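Local structure of probable Zn binding protein (Lactobacillus acidophilus, 3Q69) at residues A[55-60]-A[82-87]. The protein is of unproven function but, as a MucBP-type domain of a putative mucus-binding protein, probably takes part in bacterial attachment to mucus. Sequence-based numbering, arbitrary orientation.
Sequences SLTQTF and EVTVDS
Val-83 and Gln-58 face each other as an antiparallel hydrogen-bonded pair. Val-83 N donates to Gln-58 O at 2.8 Å. Gln-58 N returns a bond to Val-83 O at 2.9 Å. Leu-56 and Val-85 form a second such pair, two residues along. The strands 55-64 and 77-86 make up a two-stranded antiparallel sheet within the Muc B2-like domain, and its two faces differ in character.

Val-83, Val-85 and Gln-58 lie on the face turned to the long strands 2-19 and 27-42. Val-83 has CG2 anti to its own carbonyl carbon, and this branch meets the Phe-60 ring obliquely, 3.6 Å from CE2. Val-11 and Arg-96 also touch both Val-83 and Phe-60. The amide of Gln-58 reaches strand 27-42, where NE2 bonds to the carbonyl of Ile-34.

The other face carries Glu-82, Thr-57 and Thr-84. Both threonines hold OG1 beside the backbone N (chi1 -64° in Thr-57, -67° in Thr-84). This turns the two hydroxyls toward each other across a non-hydrogen-bonded pair. The modelled distance from Thr-57 OG1 to Thr-84 OG1, 2.4 Å, is very short, so its exact length is doubtful. The CB of Glu-82 packs on Thr-57 CG2 at 4.1 Å. Its CG passes close to Thr-59 OG1, and the carboxylate extends beyond. A water donates to Glu-82 OE2 at 3.2 Å and also lies close to Thr-59 OG1.

The chemistry is therefore two-sided. Val-83, Val-85 and the Phe-60 ring pack against the long strands, with the Gln-58 amide bonded among them, while hydroxyls, carboxylates and water line the other face. Paired main-chain bonds fix the register of the two strands.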
loop_
_atom_site.group_PDB
_atom_site.type_symbol
_atom_site.label_atom_id
_atom_site.label_comp_id
_atom_site.label_asym_id
_atom_site.label_seq_id
_atom_site.Cartn_x
_atom_site.Cartn_y
_atom_site.Cartn_z
ATOM N N SER A 55 14.509 -7.774 1.594
ATOM C CA SER A 55 13.831 -6.488 1.531
ATOM C C SER A 55 13.274 -6.296 0.118
ATOM O O SER A 55 13.898 -6.694 -0.852
ATOM C CB SER A 55 14.798 -5.346 1.863
ATOM O OG SER A 55 14.071 -4.143 2.025
ATOM N N LEU A 56 12.102 -5.684 0.016
ATOM C CA LEU A 56 11.466 -5.478 -1.267
ATOM C C LEU A 56 10.677 -4.185 -1.237
ATOM O O LEU A 56 9.942 -3.880 -0.296
ATOM C CB LEU A 56 10.539 -6.658 -1.583
ATOM C CG LEU A 56 9.773 -6.658 -2.918
ATOM C CD1 LEU A 56 10.758 -6.740 -4.060
ATOM C CD2 LEU A 56 8.781 -7.882 -2.962
ATOM N N THR A 57 10.842 -3.425 -2.305
ATOM C CA THR A 57 10.196 -2.149 -2.434
ATOM C C THR A 57 9.343 -2.112 -3.681
ATOM O O THR A 57 9.724 -2.652 -4.726
ATOM C CB THR A 57 11.253 -1.008 -2.510
ATOM O OG1 THR A 57 11.970 -0.954 -1.272
ATOM C CG2 THR A 57 10.570 0.361 -2.724
ATOM N N GLN A 58 8.178 -1.485 -3.569
ATOM C CA GLN A 58 7.271 -1.353 -4.710
ATOM C C GLN A 58 6.667 0.054 -4.582
ATOM O O GLN A 58 6.706 0.676 -3.511
ATOM C CB GLN A 58 6.165 -2.435 -4.667
ATOM C CG GLN A 58 6.684 -3.844 -4.733
ATOM C CD GLN A 58 5.617 -4.895 -4.959
ATOM O OE1 GLN A 58 5.068 -5.030 -6.058
ATOM N NE2 GLN A 58 5.315 -5.656 -3.907
ATOM N N THR A 59 6.061 0.526 -5.657
ATOM C CA THR A 59 5.499 1.860 -5.648
ATOM C C THR A 59 4.048 1.963 -6.039
ATOM O O THR A 59 3.610 1.356 -7.013
ATOM C CB THR A 59 6.284 2.800 -6.606
ATOM O OG1 THR A 59 7.638 2.919 -6.151
ATOM C CG2 THR A 59 5.628 4.177 -6.658
ATOM N N PHE A 60 3.315 2.744 -5.261
ATOM C CA PHE A 60 1.922 3.047 -5.539
ATOM C C PHE A 60 2.106 4.200 -6.532
ATOM O O PHE A 60 2.472 5.305 -6.125
ATOM C CB PHE A 60 1.245 3.598 -4.292
ATOM C CG PHE A 60 0.809 2.550 -3.304
ATOM C CD1 PHE A 60 -0.119 1.565 -3.656
ATOM C CD2 PHE A 60 1.234 2.624 -1.979
ATOM C CE1 PHE A 60 -0.620 0.666 -2.688
ATOM C CE2 PHE A 60 0.744 1.742 -1.015
ATOM C CZ PHE A 60 -0.192 0.762 -1.374
ATOM N N GLU A 82 6.593 5.067 -2.389
ATOM C CA GLU A 82 7.362 3.833 -2.296
ATOM C C GLU A 82 7.154 3.150 -0.953
ATOM O O GLU A 82 7.331 3.766 0.123
ATOM C CB GLU A 82 8.857 4.087 -2.480
ATOM C CG GLU A 82 9.275 4.473 -3.885
ATOM C CD GLU A 82 10.770 4.327 -4.092
ATOM O OE1 GLU A 82 11.507 4.442 -3.084
ATOM O OE2 GLU A 82 11.209 4.110 -5.253
ATOM N N VAL A 83 6.798 1.868 -1.022
ATOM C CA VAL A 83 6.559 1.070 0.172
ATOM C C VAL A 83 7.558 -0.072 0.221
ATOM O O VAL A 83 7.755 -0.761 -0.763
ATOM C CB VAL A 83 5.123 0.489 0.188
ATOM C CG1 VAL A 83 4.953 -0.489 1.317
ATOM C CG2 VAL A 83 4.139 1.602 0.311
ATOM N N THR A 84 8.200 -0.242 1.367
ATOM C CA THR A 84 9.176 -1.293 1.555
ATOM C C THR A 84 8.766 -2.209 2.698
ATOM O O THR A 84 8.245 -1.768 3.731
ATOM C CB THR A 84 10.579 -0.728 1.859
ATOM O OG1 THR A 84 11.076 -0.039 0.706
ATOM C CG2 THR A 84 11.552 -1.877 2.167
ATOM N N VAL A 85 8.994 -3.497 2.484
ATOM C CA VAL A 85 8.684 -4.514 3.470
ATOM C C VAL A 85 9.957 -5.328 3.575
ATOM O O VAL A 85 10.523 -5.736 2.571
ATOM C CB VAL A 85 7.557 -5.452 3.003
ATOM C CG1 VAL A 85 7.450 -6.662 3.977
ATOM C CG2 VAL A 85 6.259 -4.712 2.930
ATOM N N ASP A 86 10.419 -5.549 4.791
ATOM C CA ASP A 86 11.635 -6.318 5.007
ATOM C C ASP A 86 11.331 -7.470 5.955
ATOM O O ASP A 86 10.293 -7.509 6.639
ATOM C CB ASP A 86 12.739 -5.424 5.580
ATOM C CG ASP A 86 12.220 -4.491 6.649
ATOM O OD1 ASP A 86 11.651 -4.983 7.648
ATOM O OD2 ASP A 86 12.366 -3.261 6.492
ATOM N N SER A 87 12.243 -8.427 5.988
ATOM C CA SER A 87 12.055 -9.589 6.838
ATOM C C SER A 87 11.857 -9.286 8.332
ATOM O O SER A 87 11.016 -9.901 8.986
ATOM C CB SER A 87 13.236 -10.521 6.659
ATOM O OG SER A 87 13.015 -11.745 7.320
HETATM O O HOH W 1 9.228 3.947 -7.701
#